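Local atomic coordinates of phosphoribosylformylglycinamidine synthase 2 (Thermus thermophilus, PDB entry 3VIU), a protein that belongs to the PurM-like (AIR synthase related) family, is built from two tandem PurM-type halves in one chain, and binds ADP and magnesium. Residues A60-P65 / V71-E76; Y162-Y167 / G585-H590; N450-R455 / V579-T584. All coordinates share one frame; numbering follows the deposited sequence.

Contact 1. Residues A60-P65 / V71-E76; sequences AVLQGP and VVRVGE
V71, L62 and R73 bury the most surface where 60-65 and 71-76 pair as the two arms of an antiparallel beta hairpin interrupted by a classic beta bulge. The bulge centres on V71: its carbonyl O accepts from L62 N at 2.9 Å and from Q63 N at 3.1 Å, both donors coming from the same face of the carbonyl plane. Two residues thus face one, and the register slips by a residue between the V61-V72 and Q63-V71 pairs. V71, a branched residue suited to an extended strand, lays CG2 against Q63 CB at 3.8 Å, and its side chain also packs on A79 and A81 of the next strand, 78-86. L62 sits where the chain turns a corner, and its CB points toward the partner strand. With CG beside its backbone N (chi1 -62°), the leucine runs across the R73 side chain at about a right angle. R73 suits this exposed position because its aliphatic part can lie against leucine while its charged end reaches a salt bridge from NH1 to E183. A60, whose small CB fits against R73 O at 3.7 Å, accepts through its own O from R73 N (2.7 Å), and V72 CA makes a CA-H...O contact with that A60 oxygen. Over one face of the R73 guanidinium, offset toward its rim, lies L62 CD2, 3.9 Å from NH1.

Contact 2. Residues Y162-Y167 / G585-H590; sequences YFHEGY and GKEFGH
H164 and E587 meet through a histidine-carboxylate hydrogen bond, their side chains approaching from opposite directions. H164 NE2 donates to E587 OE2 over 3.1 Å, with an N-H...O angle of 162°. The carboxylate oxygen lies at the edge of the imidazole, almost in the ring plane, whereas the N-H arrives from above the carboxylate plane. The two flat groups are turned 45° against each other. Glutamate suits this place by its length: extended beyond CG, it carries the carboxylate from the loop to the ring.

A second hydrogen bond holds the imidazole from its other nitrogen. G166 N donates to H164 ND1 at 2.8 Å, which leaves NE2 to carry the proton toward E587 and helps fix the ring's rotation. H164 CG stands anti to the backbone N (chi1 -170°), directing the ring toward the glutamate. The 3-10 turn that follows is closed by the backbone bond from Y167 N to H164 O, 3.0 Å long.

Among charged groups, E587 OE2 also forms a salt bridge with R452 NH1, its stronger partner, and this arginine would probably favour the ionised carboxylate. The contact joins the end of edge strand 156-163, in the first PurM-type half, to the loop between helices 578-584 and 596-611 in the second, while helix 451-456 packs beside H164 through R452.

Contact 3. Residues N450-R455 / V579-T584; sequences NPRYSR and VLYLLT
R452 spreads its guanidinium flat on the phenol ring of Y581, the planes 26° apart and the centres separated by 4.1 Å. The tight spot is NH2, which sits over the middle of the ring and lies 3.4 Å from both Y581 CG and CD2. CZ is 23° off the ring normal, so this is a cation-pi contact made over the face. R452 is extended from CG to NE, a shape that carries the charged end far from its own helix, and Y581, with CG anti to its backbone N (chi1 176°), comes across it at about a right angle. Arginine and tyrosine suit each other here, since a flat cation can cover an aromatic face and still use its N-H groups around the rim.

In the PurM-like fold of the second half, this stack bridges helix 451-456 of the N-terminal domain and helix 578-584 of the C-terminal domain. Away from the stack the approach is loose: the closest pair of CA atoms, R452 CA and Y581 CA, is still 9.6 Å apart. Y581 lies at the partly exposed margin, whereas R452 is buried, its NH1 held by a salt bridge to E587.

In the fold
Contacts 2 and 3 form one cluster, their centres about 5 Å apart. R452 connects them: its NH1 is 2.9 Å from E587 OE2, so the carboxylate that receives the H164 N-H also pairs with the arginine stacked on Y581. P451 adds packing against Y162, through CG at 3.3 Å from Y162 CD1. Contact 1 stands apart, on the opposite side of the chain's centre, its centre about 37 Å from that of contact 2. Yet 61-63 and 156-163 are the two outermost strands of the same six-stranded sheet. In contact 1 the Q63 side chain lies about 8 Å from bound ADP, too far to touch it.

Contact 1. Residues A60-P65 / V71-E76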
# COMPACT_ATOMS: atom_id res chain seq x y z
N ALA A 60 -14.10 13.92 -1.87
CA ALA A 60 -13.35 13.59 -3.07
C ALA A 60 -13.52 12.19 -3.64
O ALA A 60 -12.90 11.87 -4.65
CB ALA A 60 -11.87 13.85 -2.83
N VAL A 61 -14.35 11.36 -3.03
CA VAL A 61 -14.52 10.00 -3.52
C VAL A 61 -15.36 9.92 -4.79
O VAL A 61 -16.47 10.44 -4.85
CB VAL A 61 -15.17 9.08 -2.46
CG1 VAL A 61 -15.37 7.69 -3.03
CG2 VAL A 61 -14.30 9.01 -1.21
N LEU A 62 -14.83 9.26 -5.82
CA LEU A 62 -15.55 9.09 -7.08
C LEU A 62 -15.90 7.62 -7.23
O LEU A 62 -16.88 7.27 -7.88
CB LEU A 62 -14.70 9.53 -8.28
CG LEU A 62 -14.26 10.99 -8.37
CD1 LEU A 62 -13.46 11.18 -9.65
CD2 LEU A 62 -15.46 11.91 -8.35
N GLN A 63 -15.07 6.78 -6.62
CA GLN A 63 -15.23 5.33 -6.66
C GLN A 63 -14.60 4.69 -5.42
O GLN A 63 -13.41 4.85 -5.18
CB GLN A 63 -14.56 4.77 -7.91
CG GLN A 63 -14.92 3.33 -8.20
CD GLN A 63 -16.41 3.11 -8.17
OE1 GLN A 63 -16.99 2.83 -7.12
NE2 GLN A 63 -17.05 3.25 -9.33
N GLY A 64 -15.40 3.96 -4.65
CA GLY A 64 -14.90 3.30 -3.46
C GLY A 64 -14.75 1.80 -3.64
O GLY A 64 -14.65 1.33 -4.78
N PRO A 65 -14.71 1.02 -2.55
CA PRO A 65 -14.55 -0.43 -2.67
C PRO A 65 -15.64 -1.03 -3.55
O PRO A 65 -16.80 -0.63 -3.49
CB PRO A 65 -14.67 -0.91 -1.22
CG PRO A 65 -14.12 0.25 -0.44
CD PRO A 65 -14.77 1.42 -1.14
N VAL A 71 -10.89 5.55 -6.56
CA VAL A 71 -10.61 6.75 -7.32
C VAL A 71 -11.11 7.97 -6.58
O VAL A 71 -12.23 7.98 -6.06
CB VAL A 71 -11.31 6.72 -8.70
CG1 VAL A 71 -10.76 7.86 -9.58
CG2 VAL A 71 -11.11 5.36 -9.35
N VAL A 72 -10.28 9.00 -6.52
CA VAL A 72 -10.65 10.24 -5.85
C VAL A 72 -10.41 11.40 -6.81
O VAL A 72 -9.59 11.31 -7.73
CB VAL A 72 -9.81 10.47 -4.57
CG1 VAL A 72 -10.01 9.32 -3.61
CG2 VAL A 72 -8.34 10.64 -4.93
N ARG A 73 -11.14 12.48 -6.58
CA ARG A 73 -11.02 13.68 -7.40
C ARG A 73 -9.84 14.51 -6.89
O ARG A 73 -9.68 14.66 -5.67
CB ARG A 73 -12.32 14.50 -7.28
CG ARG A 73 -12.34 15.77 -8.09
CD ARG A 73 -13.66 15.89 -8.80
NE ARG A 73 -14.77 16.10 -7.89
CZ ARG A 73 -16.05 15.92 -8.22
NH1 ARG A 73 -16.36 15.53 -9.45
NH2 ARG A 73 -17.01 16.15 -7.34
N VAL A 74 -9.02 15.03 -7.79
CA VAL A 74 -7.88 15.84 -7.38
C VAL A 74 -7.96 17.26 -7.91
O VAL A 74 -7.12 18.11 -7.58
CB VAL A 74 -6.54 15.20 -7.80
CG1 VAL A 74 -6.45 13.77 -7.27
CG2 VAL A 74 -6.39 15.22 -9.31
N GLY A 75 -8.96 17.54 -8.74
CA GLY A 75 -9.13 18.89 -9.26
C GLY A 75 -8.79 19.16 -10.71
O GLY A 75 -8.17 18.35 -11.40
N GLU A 76 -9.21 20.34 -11.17
CA GLU A 76 -8.99 20.78 -12.53
C GLU A 76 -9.32 19.69 -13.55
O GLU A 76 -8.71 19.59 -14.62
CB GLU A 76 -7.55 21.28 -12.70
CG GLU A 76 -7.24 22.46 -11.78
CD GLU A 76 -5.89 23.13 -12.05
OE1 GLU A 76 -5.48 23.97 -11.22
OE2 GLU A 76 -5.25 22.83 -13.09

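Contact 2. Residues Y162-Y167 / G585-H590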
# COMPACT_ATOMS: atom_id res chain seq x y z
N TYR A 162 10.92 -2.61 6.44
CA TYR A 162 11.19 -2.87 7.84
C TYR A 162 11.62 -4.31 8.08
O TYR A 162 11.06 -5.24 7.49
CB TYR A 162 9.96 -2.54 8.70
CG TYR A 162 10.33 -2.30 10.14
CD1 TYR A 162 10.44 -3.36 11.04
CD2 TYR A 162 10.69 -1.03 10.58
CE1 TYR A 162 10.91 -3.17 12.34
CE2 TYR A 162 11.17 -0.82 11.87
CZ TYR A 162 11.28 -1.89 12.74
OH TYR A 162 11.82 -1.68 14.00
N PHE A 163 12.62 -4.49 8.94
CA PHE A 163 13.11 -5.82 9.24
C PHE A 163 12.63 -6.19 10.64
O PHE A 163 12.77 -5.40 11.58
CB PHE A 163 14.63 -5.88 9.16
CG PHE A 163 15.18 -5.53 7.81
CD1 PHE A 163 15.42 -4.21 7.45
CD2 PHE A 163 15.47 -6.54 6.88
CE1 PHE A 163 15.95 -3.89 6.20
CE2 PHE A 163 16.00 -6.23 5.62
CZ PHE A 163 16.24 -4.90 5.28
N HIS A 164 12.07 -7.39 10.79
CA HIS A 164 11.55 -7.81 12.08
C HIS A 164 11.45 -9.33 12.26
O HIS A 164 11.18 -10.08 11.32
CB HIS A 164 10.17 -7.15 12.29
CG HIS A 164 9.61 -7.29 13.67
ND1 HIS A 164 9.04 -8.46 14.13
CD2 HIS A 164 9.50 -6.40 14.68
CE1 HIS A 164 8.60 -8.28 15.36
NE2 HIS A 164 8.86 -7.04 15.72
N GLU A 165 11.67 -9.74 13.50
CA GLU A 165 11.64 -11.13 13.94
C GLU A 165 10.36 -11.86 13.54
O GLU A 165 10.41 -13.01 13.11
CB GLU A 165 11.83 -11.15 15.47
CG GLU A 165 11.30 -12.37 16.22
CD GLU A 165 9.82 -12.29 16.54
OE1 GLU A 165 9.36 -11.26 17.08
OE2 GLU A 165 9.10 -13.29 16.27
N GLY A 166 9.22 -11.18 13.67
CA GLY A 166 7.95 -11.81 13.34
C GLY A 166 7.71 -12.13 11.88
O GLY A 166 6.71 -12.77 11.54
N TYR A 167 8.62 -11.70 11.00
CA TYR A 167 8.45 -11.94 9.58
C TYR A 167 9.42 -12.97 9.04
O TYR A 167 9.45 -13.23 7.83
CB TYR A 167 8.63 -10.63 8.81
CG TYR A 167 7.62 -9.54 9.14
CD1 TYR A 167 6.27 -9.67 8.82
CD2 TYR A 167 8.04 -8.35 9.75
CE1 TYR A 167 5.36 -8.64 9.08
CE2 TYR A 167 7.14 -7.31 10.02
CZ TYR A 167 5.80 -7.46 9.68
OH TYR A 167 4.94 -6.42 9.94
N GLY A 585 17.45 -5.00 23.15
CA GLY A 585 17.36 -6.07 22.18
C GLY A 585 15.96 -6.64 22.17
O GLY A 585 15.69 -7.64 21.51
N LYS A 586 15.04 -5.99 22.88
CA LYS A 586 13.68 -6.49 22.96
C LYS A 586 12.61 -5.44 22.66
O LYS A 586 12.91 -4.25 22.53
CB LYS A 586 13.46 -7.12 24.34
CG LYS A 586 14.52 -8.19 24.66
CD LYS A 586 14.14 -9.07 25.85
CE LYS A 586 14.28 -8.36 27.19
NZ LYS A 586 13.85 -9.25 28.30
N GLU A 587 11.37 -5.90 22.51
CA GLU A 587 10.25 -5.00 22.25
C GLU A 587 9.13 -5.34 23.21
O GLU A 587 8.64 -6.47 23.25
CB GLU A 587 9.77 -5.11 20.79
CG GLU A 587 9.01 -6.37 20.45
CD GLU A 587 8.38 -6.33 19.05
OE1 GLU A 587 7.64 -7.28 18.72
OE2 GLU A 587 8.62 -5.36 18.29
N PHE A 588 8.74 -4.35 24.00
CA PHE A 588 7.70 -4.54 25.00
C PHE A 588 7.21 -3.17 25.44
O PHE A 588 7.69 -2.16 24.96
CB PHE A 588 8.26 -5.33 26.18
CG PHE A 588 9.46 -4.69 26.83
CD1 PHE A 588 9.32 -3.87 27.94
CD2 PHE A 588 10.74 -4.92 26.32
CE1 PHE A 588 10.44 -3.27 28.54
CE2 PHE A 588 11.87 -4.33 26.92
CZ PHE A 588 11.72 -3.51 28.03
N GLY A 589 6.26 -3.14 26.37
CA GLY A 589 5.74 -1.87 26.83
C GLY A 589 4.60 -1.39 25.96
O GLY A 589 4.36 -1.93 24.89
N HIS A 590 3.88 -0.37 26.42
CA HIS A 590 2.76 0.17 25.66
C HIS A 590 3.27 1.08 24.55
O HIS A 590 4.20 1.85 24.74
CB HIS A 590 1.84 0.98 26.58
CG HIS A 590 0.49 1.27 25.97
ND1 HIS A 590 -0.56 0.39 26.04
CD2 HIS A 590 0.05 2.33 25.26
CE1 HIS A 590 -1.60 0.89 25.40
NE2 HIS A 590 -1.25 2.07 24.91

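Contact 3. Residues N450-R455 / V579-T584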
# COMPACT_ATOMS: atom_id res chain seq x y z
N ASN A 450 3.89 0.47 11.51
CA ASN A 450 4.95 0.16 12.44
C ASN A 450 4.65 -1.20 13.08
O ASN A 450 3.73 -1.33 13.87
CB ASN A 450 4.99 1.28 13.49
CG ASN A 450 6.10 1.09 14.52
OD1 ASN A 450 6.75 2.05 14.92
ND2 ASN A 450 6.30 -0.16 14.97
N PRO A 451 5.43 -2.23 12.73
CA PRO A 451 5.22 -3.58 13.28
C PRO A 451 5.37 -3.74 14.79
O PRO A 451 4.69 -4.58 15.38
CB PRO A 451 6.23 -4.43 12.50
CG PRO A 451 7.32 -3.47 12.22
CD PRO A 451 6.58 -2.22 11.81
N ARG A 452 6.24 -2.95 15.41
CA ARG A 452 6.44 -3.03 16.85
C ARG A 452 5.17 -2.60 17.58
O ARG A 452 4.68 -3.29 18.46
CB ARG A 452 7.63 -2.17 17.28
CG ARG A 452 8.93 -2.59 16.60
CD ARG A 452 10.14 -1.86 17.16
NE ARG A 452 11.39 -2.32 16.56
CZ ARG A 452 11.85 -3.57 16.63
NH1 ARG A 452 11.16 -4.50 17.27
NH2 ARG A 452 13.02 -3.88 16.08
N TYR A 453 4.62 -1.45 17.19
CA TYR A 453 3.38 -0.94 17.78
C TYR A 453 2.27 -1.96 17.52
O TYR A 453 1.50 -2.32 18.43
CB TYR A 453 2.95 0.37 17.11
CG TYR A 453 3.89 1.54 17.25
CD1 TYR A 453 3.57 2.77 16.67
CD2 TYR A 453 5.07 1.45 17.99
CE1 TYR A 453 4.39 3.89 16.83
CE2 TYR A 453 5.89 2.56 18.16
CZ TYR A 453 5.54 3.77 17.58
OH TYR A 453 6.34 4.87 17.75
N SER A 454 2.19 -2.41 16.28
CA SER A 454 1.16 -3.34 15.84
C SER A 454 1.17 -4.71 16.54
O SER A 454 0.12 -5.25 16.88
CB SER A 454 1.24 -3.49 14.31
OG SER A 454 1.10 -2.22 13.66
N ARG A 455 2.36 -5.27 16.76
CA ARG A 455 2.46 -6.56 17.43
C ARG A 455 1.97 -6.45 18.88
O ARG A 455 1.23 -7.30 19.35
CB ARG A 455 3.92 -7.05 17.38
CG ARG A 455 4.35 -8.04 18.47
CD ARG A 455 3.50 -9.30 18.53
NE ARG A 455 3.65 -10.17 17.36
CZ ARG A 455 4.79 -10.75 16.99
NH1 ARG A 455 4.82 -11.52 15.91
NH2 ARG A 455 5.90 -10.54 17.69
N VAL A 579 14.67 2.98 20.15
CA VAL A 579 15.72 3.09 21.15
C VAL A 579 15.63 1.97 22.18
O VAL A 579 16.64 1.53 22.70
CB VAL A 579 15.70 4.47 21.87
CG1 VAL A 579 14.58 4.50 22.91
CG2 VAL A 579 17.06 4.74 22.51
N LEU A 580 14.41 1.53 22.49
CA LEU A 580 14.25 0.45 23.46
C LEU A 580 14.87 -0.82 22.89
O LEU A 580 15.63 -1.51 23.57
CB LEU A 580 12.76 0.19 23.77
CG LEU A 580 12.48 -1.06 24.62
CD1 LEU A 580 13.16 -0.94 25.98
CD2 LEU A 580 10.99 -1.24 24.79
N TYR A 581 14.53 -1.12 21.64
CA TYR A 581 15.04 -2.30 20.97
C TYR A 581 16.56 -2.29 20.87
O TYR A 581 17.20 -3.32 21.03
CB TYR A 581 14.46 -2.42 19.56
CG TYR A 581 15.03 -3.58 18.79
CD1 TYR A 581 14.65 -4.89 19.08
CD2 TYR A 581 15.95 -3.36 17.77
CE1 TYR A 581 15.18 -5.96 18.37
CE2 TYR A 581 16.48 -4.43 17.05
CZ TYR A 581 16.09 -5.72 17.35
OH TYR A 581 16.61 -6.79 16.65
N LEU A 582 17.12 -1.11 20.59
CA LEU A 582 18.56 -0.96 20.47
C LEU A 582 19.28 -1.20 21.79
O LEU A 582 20.35 -1.79 21.81
CB LEU A 582 18.91 0.44 19.96
CG LEU A 582 20.41 0.76 19.93
CD1 LEU A 582 21.01 0.14 18.68
CD2 LEU A 582 20.64 2.26 19.93
N LEU A 583 18.68 -0.76 22.89
CA LEU A 583 19.29 -0.91 24.20
C LEU A 583 18.99 -2.20 24.97
O LEU A 583 19.76 -2.60 25.84
CB LEU A 583 18.94 0.30 25.08
CG LEU A 583 19.42 1.66 24.52
CD1 LEU A 583 18.89 2.78 25.41
CD2 LEU A 583 20.94 1.69 24.45
N THR A 584 17.87 -2.86 24.67
CA THR A 584 17.53 -4.09 25.38
C THR A 584 17.46 -5.28 24.44
O THR A 584 17.43 -6.43 24.88
CB THR A 584 16.16 -3.98 26.07
OG1 THR A 584 15.13 -3.92 25.07
CG2 THR A 584 16.11 -2.75 26.95